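Local structure of Fdc1 (Candida dubliniensis, 4ZAD) at residues P223-L228 and E242-L247; I234-T239 and E402-C407; S347-L352 and G394-R399. The protein is a prenylated-flavin-dependent decarboxylase of the UbiD family that probably converts cinnamic, p-coumaric and ferulic acids reversibly into styrene and the corresponding vinylphenols. One frame throughout, in Å; residues are numbered along the deposited sequence.

Interaction 1: residues P223-L228 and E242-L247; sequences PPAAIL and EYIGGL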
loop_
_atom_site.group_PDB
_atom_site.type_symbol
_atom_site.label_atom_id
_atom_site.label_comp_id
_atom_site.label_asym_id
_atom_site.label_seq_id
_atom_site.Cartn_x
_atom_site.Cartn_y
_atom_site.Cartn_z
ATOM N N PRO A 223 -19.323 -26.284 12.482
ATOM C CA PRO A 223 -19.221 -26.407 11.046
ATOM C C PRO A 223 -18.638 -25.156 10.433
ATOM O O PRO A 223 -19.183 -24.066 10.631
ATOM C CB PRO A 223 -20.674 -26.568 10.634
ATOM C CG PRO A 223 -21.247 -27.272 11.767
ATOM C CD PRO A 223 -20.681 -26.599 12.932
ATOM N N PRO A 224 -17.514 -25.291 9.729
ATOM C CA PRO A 224 -16.825 -24.155 9.139
ATOM C C PRO A 224 -17.722 -23.166 8.370
ATOM O O PRO A 224 -17.442 -21.991 8.390
ATOM C CB PRO A 224 -15.825 -24.831 8.180
ATOM C CG PRO A 224 -15.435 -26.023 8.920
ATOM C CD PRO A 224 -16.733 -26.527 9.549
ATOM N N ALA A 225 -18.748 -23.607 7.679
ATOM C CA ALA A 225 -19.651 -22.640 7.043
ATOM C C ALA A 225 -20.382 -21.843 8.129
ATOM O O ALA A 225 -20.638 -20.659 7.951
ATOM C CB ALA A 225 -20.659 -23.326 6.121
ATOM N N ALA A 226 -20.698 -22.500 9.247
ATOM C CA ALA A 226 -21.382 -21.843 10.375
ATOM C C ALA A 226 -20.508 -20.761 11.018
ATOM O O ALA A 226 -21.001 -19.685 11.376
ATOM C CB ALA A 226 -21.825 -22.887 11.456
ATOM N N ILE A 227 -19.214 -21.037 11.175
ATOM C CA ILE A 227 -18.340 -20.060 11.806
ATOM C C ILE A 227 -18.069 -18.941 10.801
ATOM O O ILE A 227 -17.938 -17.802 11.177
ATOM C CB ILE A 227 -17.013 -20.703 12.411
ATOM C CG1 ILE A 227 -16.395 -19.794 13.504
ATOM C CG2 ILE A 227 -15.957 -20.994 11.303
ATOM C CD1 ILE A 227 -17.150 -19.813 14.814
ATOM N N LEU A 228 -17.996 -19.241 9.518
ATOM C CA LEU A 228 -17.887 -18.149 8.523
ATOM C C LEU A 228 -19.080 -17.139 8.673
ATOM O O LEU A 228 -18.916 -15.936 8.961
ATOM C CB LEU A 228 -17.802 -18.734 7.099
ATOM C CG LEU A 228 -17.376 -17.762 5.971
ATOM C CD1 LEU A 228 -16.535 -18.440 4.860
ATOM C CD2 LEU A 228 -18.613 -17.077 5.374
ATOM N N GLU A 242 -30.142 -20.593 8.840
ATOM C CA GLU A 242 -30.908 -20.817 7.613
ATOM C C GLU A 242 -30.065 -20.451 6.360
ATOM O O GLU A 242 -30.115 -21.127 5.341
ATOM C CB GLU A 242 -32.195 -19.994 7.668
ATOM C CG GLU A 242 -33.047 -20.249 8.895
ATOM C CD GLU A 242 -34.411 -19.527 8.889
ATOM O OE1 GLU A 242 -34.634 -18.558 8.090
ATOM O OE2 GLU A 242 -35.263 -19.944 9.731
ATOM N N TYR A 243 -29.284 -19.373 6.443
ATOM C CA TYR A 243 -28.330 -19.017 5.381
ATOM C C TYR A 243 -27.243 -20.067 5.344
ATOM O O TYR A 243 -26.851 -20.497 4.272
ATOM C CB TYR A 243 -27.746 -17.650 5.649
ATOM C CG TYR A 243 -26.772 -17.066 4.648
ATOM C CD1 TYR A 243 -27.077 -16.942 3.285
ATOM C CD2 TYR A 243 -25.584 -16.507 5.083
ATOM C CE1 TYR A 243 -26.170 -16.343 2.396
ATOM C CE2 TYR A 243 -24.682 -15.898 4.198
ATOM C CZ TYR A 243 -24.977 -15.813 2.870
ATOM O OH TYR A 243 -24.048 -15.230 2.037
ATOM N N ILE A 244 -26.779 -20.536 6.501
ATOM C CA ILE A 244 -25.710 -21.556 6.486
ATOM C C ILE A 244 -26.188 -22.804 5.742
ATOM O O ILE A 244 -25.464 -23.347 4.914
ATOM C CB ILE A 244 -25.165 -21.914 7.892
ATOM C CG1 ILE A 244 -24.470 -20.682 8.544
ATOM C CG2 ILE A 244 -24.211 -23.055 7.788
ATOM C CD1 ILE A 244 -24.582 -20.640 10.016
ATOM N N GLY A 245 -27.421 -23.206 6.010
ATOM C CA GLY A 245 -28.049 -24.318 5.297
ATOM C C GLY A 245 -28.059 -24.197 3.757
ATOM O O GLY A 245 -27.688 -25.126 3.039
ATOM N N GLY A 246 -28.455 -23.039 3.254
ATOM C CA GLY A 246 -28.467 -22.827 1.823
ATOM C C GLY A 246 -27.053 -22.982 1.282
ATOM O O GLY A 246 -26.808 -23.716 0.329
ATOM N N LEU A 247 -26.122 -22.290 1.922
ATOM C CA LEU A 247 -24.744 -22.280 1.491
ATOM C C LEU A 247 -24.240 -23.719 1.371
ATOM O O LEU A 247 -23.493 -24.048 0.447
ATOM C CB LEU A 247 -23.896 -21.446 2.479
ATOM C CG LEU A 247 -24.069 -19.927 2.374
ATOM C CD1 LEU A 247 -23.619 -19.195 3.628
ATOM C CD2 LEU A 247 -23.307 -19.441 1.163
#
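Ile244 meets Ala225 and Ala226 with all three of its outer carbons, a van der Waals contact between two short helices. In the side-chain part of this packing, the branch methyl CG2 of Ile244 lies 3.9 Å from CB of Ala225, while the terminal CD1 of Ile244 lies 3.8 Å from CB of Ala226. Chi1 of -64° sets CG1 of Ile244 beside the backbone N and CG2 anti to it, spreading the two branches apart. The second group of contacts runs to the main chain. CG2 of Ile244 is just as near the backbone N of Ala226, CD1 of Ile244 comes within 3.4 Å of CA of Ala226, and CG1 of Ile244 is 3.9 Å from the carbonyl O of Ala225. Small alanine side chains let the backbones come this close: CA of Ala226 and CA of Ile244 are 5.8 Å apart. No hydrogen bond passes between the segments. Pro223 takes the N-cap position, its O accepting from Ile227 N at 3.1 Å. Within 242-247, CD1 of Leu247 covers the centre of one face of the Tyr243 ring, whose OH bonds to the carbonyl of Leu106. Both helices belong to the Rift-related region, where Ile244 also neighbours the cofactor-binding Trp175. Helix 99-108 packs on Leu228 and Leu247, and helix 85-90 touches the first helix through Pro224, Ile227 and Leu228.

Interaction 2: residues I234-T239 and E402-C407; sequences IPDGAT and ECYKVC. With 4LU (1-deoxy-5-O-phosphono-1-(3,3,4,5-tetramethyl-9,11-dioxo-2,3,8,9,10,11-hexahydro-7H-quinolino[1,8-fg]pteridin-12-ium-7-y l)-D-ribitol), chain E.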
loop_
_atom_site.group_PDB
_atom_site.type_symbol
_atom_site.label_atom_id
_atom_site.label_comp_id
_atom_site.label_asym_id
_atom_site.label_seq_id
_atom_site.Cartn_x
_atom_site.Cartn_y
_atom_site.Cartn_z
ATOM N N ILE A 234 -25.224 -10.476 8.556
ATOM C CA ILE A 234 -26.529 -10.632 7.904
ATOM C C ILE A 234 -27.599 -9.848 8.700
ATOM O O ILE A 234 -27.324 -9.270 9.768
ATOM C CB ILE A 234 -26.934 -12.108 7.711
ATOM C CG1 ILE A 234 -27.177 -12.828 9.045
ATOM C CG2 ILE A 234 -25.892 -12.845 6.877
ATOM C CD1 ILE A 234 -28.042 -14.036 8.861
ATOM N N PRO A 235 -28.814 -9.795 8.164
ATOM C CA PRO A 235 -29.637 -8.699 8.707
ATOM C C PRO A 235 -30.073 -8.859 10.177
ATOM O O PRO A 235 -30.149 -9.980 10.698
ATOM C CB PRO A 235 -30.862 -8.704 7.769
ATOM C CG PRO A 235 -30.256 -9.182 6.409
ATOM C CD PRO A 235 -29.347 -10.333 6.890
ATOM N N ASP A 236 -30.359 -7.733 10.824
ATOM C CA ASP A 236 -31.096 -7.740 12.106
ATOM C C ASP A 236 -32.237 -8.727 12.008
ATOM O O ASP A 236 -32.895 -8.812 10.969
ATOM C CB ASP A 236 -31.669 -6.345 12.425
ATOM C CG ASP A 236 -30.591 -5.318 12.685
ATOM O OD1 ASP A 236 -29.406 -5.617 12.492
ATOM O OD2 ASP A 236 -30.879 -4.202 13.066
ATOM N N GLY A 237 -32.467 -9.505 13.054
ATOM C CA GLY A 237 -33.622 -10.426 13.057
ATOM C C GLY A 237 -33.403 -11.712 12.278
ATOM O O GLY A 237 -34.240 -12.591 12.323
ATOM N N ALA A 238 -32.277 -11.846 11.590
ATOM C CA ALA A 238 -32.074 -13.002 10.723
ATOM C C ALA A 238 -31.411 -14.179 11.461
ATOM O O ALA A 238 -30.390 -13.987 12.131
ATOM C CB ALA A 238 -31.261 -12.605 9.532
ATOM N N THR A 239 -31.970 -15.384 11.316
ATOM C CA THR A 239 -31.372 -16.559 11.913
ATOM C C THR A 239 -30.268 -17.088 10.970
ATOM O O THR A 239 -30.583 -17.574 9.891
ATOM C CB THR A 239 -32.418 -17.653 12.199
ATOM O OG1 THR A 239 -33.297 -17.215 13.249
ATOM C CG2 THR A 239 -31.725 -19.012 12.585
ATOM N N GLU A 402 -30.334 -0.382 6.181
ATOM C CA GLU A 402 -29.713 -1.557 5.563
ATOM C C GLU A 402 -28.291 -1.751 6.094
ATOM O O GLU A 402 -27.978 -2.832 6.604
ATOM C CB GLU A 402 -29.672 -1.470 4.019
ATOM C CG GLU A 402 -31.010 -1.715 3.311
ATOM C CD GLU A 402 -31.993 -0.534 3.385
ATOM O OE1 GLU A 402 -31.592 0.621 3.684
ATOM O OE2 GLU A 402 -33.202 -0.792 3.161
ATOM N N CYS A 403 -27.463 -0.703 5.987
ATOM C CA CYS A 403 -26.026 -0.796 6.217
ATOM C C CYS A 403 -25.469 -0.163 7.523
ATOM O O CYS A 403 -24.288 -0.250 7.782
ATOM C CB CYS A 403 -25.328 -0.144 5.044
ATOM S SG CYS A 403 -25.876 -0.758 3.466
ATOM N N TYR A 404 -26.317 0.458 8.336
ATOM C CA TYR A 404 -25.867 1.165 9.523
ATOM C C TYR A 404 -24.919 0.342 10.380
ATOM O O TYR A 404 -23.901 0.852 10.825
ATOM C CB TYR A 404 -27.067 1.658 10.366
ATOM C CG TYR A 404 -27.651 0.645 11.298
ATOM C CD1 TYR A 404 -28.524 -0.310 10.827
ATOM C CD2 TYR A 404 -27.315 0.629 12.661
ATOM C CE1 TYR A 404 -29.078 -1.270 11.681
ATOM C CE2 TYR A 404 -27.886 -0.343 13.541
ATOM C CZ TYR A 404 -28.754 -1.288 13.032
ATOM O OH TYR A 404 -29.332 -2.268 13.813
ATOM N N LYS A 405 -25.261 -0.920 10.602
ATOM C CA LYS A 405 -24.415 -1.839 11.312
ATOM C C LYS A 405 -23.350 -2.503 10.405
ATOM O O LYS A 405 -22.158 -2.655 10.801
ATOM C CB LYS A 405 -25.278 -2.943 11.920
ATOM C CG LYS A 405 -24.483 -4.169 12.347
ATOM C CD LYS A 405 -25.301 -5.141 13.198
ATOM C CE LYS A 405 -24.467 -6.374 13.559
ATOM N NZ LYS A 405 -24.070 -7.125 12.352
ATOM N N VAL A 406 -23.786 -2.946 9.223
ATOM C CA VAL A 406 -22.934 -3.748 8.352
ATOM C C VAL A 406 -21.601 -3.040 8.152
ATOM O O VAL A 406 -20.533 -3.659 8.345
ATOM C CB VAL A 406 -23.570 -4.007 6.979
ATOM C CG1 VAL A 406 -22.514 -4.427 5.989
ATOM C CG2 VAL A 406 -24.751 -5.014 7.076
ATOM N N CYS A 407 -21.666 -1.754 7.787
ATOM C CA CYS A 407 -20.473 -0.956 7.482
ATOM C C CYS A 407 -19.883 -0.194 8.681
ATOM O O CYS A 407 -19.052 0.676 8.504
ATOM C CB CYS A 407 -20.773 0.046 6.355
ATOM S SG CYS A 407 -21.299 -0.740 4.813
HETATM C C9 4LU E . -14.817 -11.571 13.989
HETATM C C8 4LU E . -13.969 -12.682 13.898
HETATM C C7 4LU E . -13.060 -12.975 14.925
HETATM C C10 4LU E . -16.303 -9.486 16.645
HETATM C C6 4LU E . -12.968 -12.024 16.070
HETATM N N3 4LU E . -16.756 -8.379 19.099
HETATM C C2 4LU E . -17.693 -8.286 18.148
HETATM C C13 4LU E . -12.668 -13.402 17.981
HETATM C C5 4LU E . -12.054 -12.271 17.190
HETATM C C1 4LU E . -12.989 -10.137 18.126
HETATM O O2 4LU E . -18.747 -7.707 18.442
HETATM N N1 4LU E . -17.469 -8.831 16.927
HETATM C C4 4LU E . -15.579 -8.997 18.871
HETATM O O4 4LU E . -14.798 -9.007 19.853
HETATM C C4A 4LU E . -15.309 -9.559 17.645
HETATM N N5 4LU E . -13.859 -9.977 17.169
HETATM C C3 4LU E . -12.110 -11.213 18.184
HETATM C C12 4LU E . -10.639 -12.669 16.780
HETATM C C5A 4LU E . -13.862 -10.837 16.085
HETATM C C7M 4LU E . -12.146 -14.171 14.884
HETATM C C8M 4LU E . -14.125 -13.559 12.683
HETATM C C9A 4LU E . -14.895 -10.748 15.123
HETATM N N10 4LU E . -16.113 -10.040 15.415
HETATM C "C1'" 4LU E . -16.890 -9.402 14.343
HETATM C "C2'" 4LU E . -18.249 -10.098 14.269
HETATM O "O2'" 4LU E . -18.035 -11.524 14.274
HETATM C "C3'" 4LU E . -19.062 -9.666 13.041
HETATM O "O3'" 4LU E . -19.364 -8.258 13.126
HETATM C "C4'" 4LU E . -20.376 -10.464 12.897
HETATM O "O4'" 4LU E . -21.231 -9.803 11.960
HETATM C "C5'" 4LU E . -21.138 -10.553 14.231
HETATM O "O5'" 4LU E . -22.378 -11.226 14.132
HETATM P P 4LU E . -23.780 -10.480 14.118
HETATM O O2P 4LU E . -24.678 -11.712 14.232
HETATM O O3P 4LU E . -23.768 -9.728 12.770
HETATM O O1P 4LU E . -23.780 -9.548 15.311
#
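Asp236 and Tyr404 reach toward each other from opposite directions, and the phenol OH of Tyr404 donates a short hydrogen bond of 2.6 Å to OD2 of Asp236. The carboxylate receives it on the syn lone pair of OD2, which lies at the ring edge and in the ring plane, while the two flat groups stand nearly perpendicular at 86°. Chi1 of 84° folds the Tyr404 ring between its own N and C, with CB of Lys405 over the centre of one ring face. Lys405 passes Asp236 obliquely, its CD 4.2 Å from OD1 of Asp236. Extended as far as CE and bent at chi4 (-62°), it delivers NZ to the cofactor phosphate, 2.7 Å from O3P of 4LU. At 5.5 Å, OD1 of Asp236 and NZ of Lys405 are not in contact, though their opposite charges may still attract. The side chain of Lys405 comes within about 5 Å of the manganese ion at its nearest atoms. The type II turn from Pro235 to Ala238, with Gly237 at positive phi, links helices 224-230 and 240-247; 402-407 follows helix 386-399 and leads to strand 412-417. Helix 197-207 borders both segments, His197 touching Asp236 and Lys405.

Interaction 3: residues S347-L352 and G394-R399; sequences SQHPVL and GDFLFR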
loop_
_atom_site.group_PDB
_atom_site.type_symbol
_atom_site.label_atom_id
_atom_site.label_comp_id
_atom_site.label_asym_id
_atom_site.label_seq_id
_atom_site.Cartn_x
_atom_site.Cartn_y
_atom_site.Cartn_z
ATOM N N SER A 347 -26.341 -4.282 -4.585
ATOM C CA SER A 347 -27.204 -5.117 -5.415
ATOM C C SER A 347 -28.696 -4.840 -5.418
ATOM O O SER A 347 -29.357 -4.963 -6.415
ATOM C CB SER A 347 -27.038 -6.489 -4.827
ATOM O OG SER A 347 -27.758 -7.457 -5.489
ATOM N N GLN A 348 -29.238 -4.552 -4.259
ATOM C CA GLN A 348 -30.654 -4.355 -4.120
ATOM C C GLN A 348 -30.996 -2.884 -4.161
ATOM O O GLN A 348 -32.157 -2.553 -4.041
ATOM C CB GLN A 348 -31.120 -4.954 -2.798
ATOM C CG GLN A 348 -30.988 -6.444 -2.743
ATOM C CD GLN A 348 -31.946 -7.155 -3.693
ATOM O OE1 GLN A 348 -31.518 -7.819 -4.638
ATOM N NE2 GLN A 348 -33.250 -7.008 -3.448
ATOM N N HIS A 349 -29.991 -2.011 -4.318
ATOM C CA HIS A 349 -30.200 -0.563 -4.381
ATOM C C HIS A 349 -30.464 -0.168 -5.799
ATOM O O HIS A 349 -29.606 -0.400 -6.661
ATOM C CB HIS A 349 -28.983 0.205 -3.910
ATOM C CG HIS A 349 -29.274 1.621 -3.532
ATOM N ND1 HIS A 349 -29.315 2.643 -4.447
ATOM C CD2 HIS A 349 -29.537 2.184 -2.325
ATOM C CE1 HIS A 349 -29.580 3.778 -3.821
ATOM N NE2 HIS A 349 -29.721 3.528 -2.531
ATOM N N PRO A 350 -31.633 0.460 -6.055
ATOM C CA PRO A 350 -32.044 0.721 -7.451
ATOM C C PRO A 350 -31.043 1.531 -8.280
ATOM O O PRO A 350 -30.986 1.341 -9.475
ATOM C CB PRO A 350 -33.405 1.450 -7.318
ATOM C CG PRO A 350 -33.519 1.874 -5.887
ATOM C CD PRO A 350 -32.661 0.894 -5.084
ATOM N N VAL A 351 -30.271 2.407 -7.654
ATOM C CA VAL A 351 -29.265 3.212 -8.370
ATOM C C VAL A 351 -27.874 2.566 -8.347
ATOM O O VAL A 351 -27.241 2.360 -9.398
ATOM C CB VAL A 351 -29.147 4.610 -7.742
ATOM C CG1 VAL A 351 -28.018 5.376 -8.387
ATOM C CG2 VAL A 351 -30.477 5.381 -7.863
ATOM N N LEU A 352 -27.423 2.264 -7.127
ATOM C CA LEU A 352 -26.081 1.727 -6.844
ATOM C C LEU A 352 -25.843 0.351 -7.494
ATOM O O LEU A 352 -24.730 0.038 -7.881
ATOM C CB LEU A 352 -25.830 1.703 -5.302
ATOM C CG LEU A 352 -25.032 2.850 -4.662
ATOM C CD1 LEU A 352 -25.194 4.083 -5.474
ATOM C CD2 LEU A 352 -25.382 3.144 -3.182
ATOM N N GLY A 394 -22.392 7.414 0.884
ATOM C CA GLY A 394 -22.192 7.450 2.319
ATOM C C GLY A 394 -23.466 7.456 3.145
ATOM O O GLY A 394 -23.492 6.910 4.247
ATOM N N ASP A 395 -24.531 8.076 2.643
ATOM C CA ASP A 395 -25.785 8.046 3.373
ATOM C C ASP A 395 -26.199 6.594 3.428
ATOM O O ASP A 395 -26.616 6.075 4.485
ATOM C CB ASP A 395 -26.878 8.889 2.705
ATOM C CG ASP A 395 -26.816 10.368 3.111
ATOM O OD1 ASP A 395 -26.050 10.723 4.053
ATOM O OD2 ASP A 395 -27.548 11.188 2.476
ATOM N N PHE A 396 -26.028 5.924 2.300
ATOM C CA PHE A 396 -26.454 4.557 2.220
ATOM C C PHE A 396 -25.656 3.604 3.097
ATOM O O PHE A 396 -26.236 2.810 3.801
ATOM C CB PHE A 396 -26.442 4.050 0.802
ATOM C CG PHE A 396 -26.997 2.667 0.681
ATOM C CD1 PHE A 396 -28.305 2.394 1.084
ATOM C CD2 PHE A 396 -26.212 1.623 0.190
ATOM C CE1 PHE A 396 -28.809 1.083 0.999
ATOM C CE2 PHE A 396 -26.714 0.354 0.095
ATOM C CZ PHE A 396 -28.012 0.079 0.499
ATOM N N LEU A 397 -24.339 3.677 3.005
ATOM C CA LEU A 397 -23.455 2.795 3.713
ATOM C C LEU A 397 -23.321 3.164 5.204
ATOM O O LEU A 397 -23.205 2.272 6.037
ATOM C CB LEU A 397 -22.084 2.771 3.034
ATOM C CG LEU A 397 -22.057 2.175 1.615
ATOM C CD1 LEU A 397 -20.608 2.088 1.105
ATOM C CD2 LEU A 397 -22.674 0.790 1.544
ATOM N N PHE A 398 -23.355 4.452 5.546
ATOM C CA PHE A 398 -23.151 4.845 6.932
ATOM C C PHE A 398 -24.438 5.016 7.738
ATOM O O PHE A 398 -24.414 4.852 8.965
ATOM C CB PHE A 398 -22.329 6.137 7.048
ATOM C CG PHE A 398 -20.930 6.058 6.473
ATOM C CD1 PHE A 398 -20.177 4.899 6.555
ATOM C CD2 PHE A 398 -20.361 7.172 5.883
ATOM C CE1 PHE A 398 -18.902 4.844 6.015
ATOM C CE2 PHE A 398 -19.082 7.129 5.372
ATOM C CZ PHE A 398 -18.361 5.959 5.416
ATOM N N ARG A 399 -25.547 5.344 7.068
ATOM C CA ARG A 399 -26.748 5.733 7.789
ATOM C C ARG A 399 -28.000 4.933 7.495
ATOM O O ARG A 399 -28.978 5.026 8.255
ATOM C CB ARG A 399 -27.056 7.195 7.524
ATOM C CG ARG A 399 -25.993 8.193 7.962
ATOM C CD ARG A 399 -26.600 9.607 7.994
ATOM N NE ARG A 399 -25.584 10.623 8.257
ATOM C CZ ARG A 399 -25.664 11.648 9.128
ATOM N NH1 ARG A 399 -26.760 11.886 9.883
ATOM N NH2 ARG A 399 -24.611 12.473 9.213
#
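Phe396 buries more area in this contact than His349 or Leu352, and it receives the edge of the His349 ring on one face. The atom that makes the touch is CD2 of His349, 3.6 Å from CE1 of Phe396 and set toward the rim of the benzene ring instead of over its centre. With ring centroids 4.6 Å apart and planes at 65°, the pair is an edge-to-face (T-shaped) stack, somewhat tilted from the perpendicular. CG of Phe396 is anti to its backbone N (chi1 -175°), which carries the ring out from helix 386-399 to the loop.

His349 is engaged on its other side as well. ND1 accepts two backbone N-H groups just downstream, both weakly: Val351 N at 3.4 Å from ND1 of His349 and Leu352 N at 3.3 Å from the same atom. The second bond is almost straight (175°), the first more bent. Weak as they are, the two bonds may limit how the imidazole turns, and they are consistent with a proton on NE2.

Leu352 completes the group. Its CD2 lies 3.8 Å from CD2 of Phe396, and the same methyl sits over the centre of one face of the His349 ring, so it wedges against both aromatics. Ile346 of helix 334-347 touches both Leu352 and Phe396, while Leu392, one turn before Phe396, packs on Leu352. Phe396 also meets Glu402 and Cys403 beyond its helix.

Far from the annotated sites, this is structural packing in the C-terminal region: a side-chain helix cap at His349, placed before helix 352-355, whose imidazole doubles as the edge partner of a T-shaped aromatic pair that joins the interhelical loop to helix 386-399.

How the interactions relate
From the N terminus, 223-228 comes first, and interaction 1 closes a short loop of 13 residues back to 242-247. Within that loop lies 234-239, whose partner 402-407 follows much later, so interactions 1 and 2 cross; they touch where CD2 of Tyr243 meets CG2 of Ile234 at 4.1 Å. Interaction 2 ties the Rift-related region to the C-terminal one beside the cofactor phosphate. Interaction 3 is nested inside its long loop, joining 347-352 to 394-399. Interactions 2 and 3 have centres about 13 Å apart and abut directly, CB of Cys403 packing against the carbonyl oxygens of Phe396 and Leu397. Interactions 1 and 3 follow in series without touching.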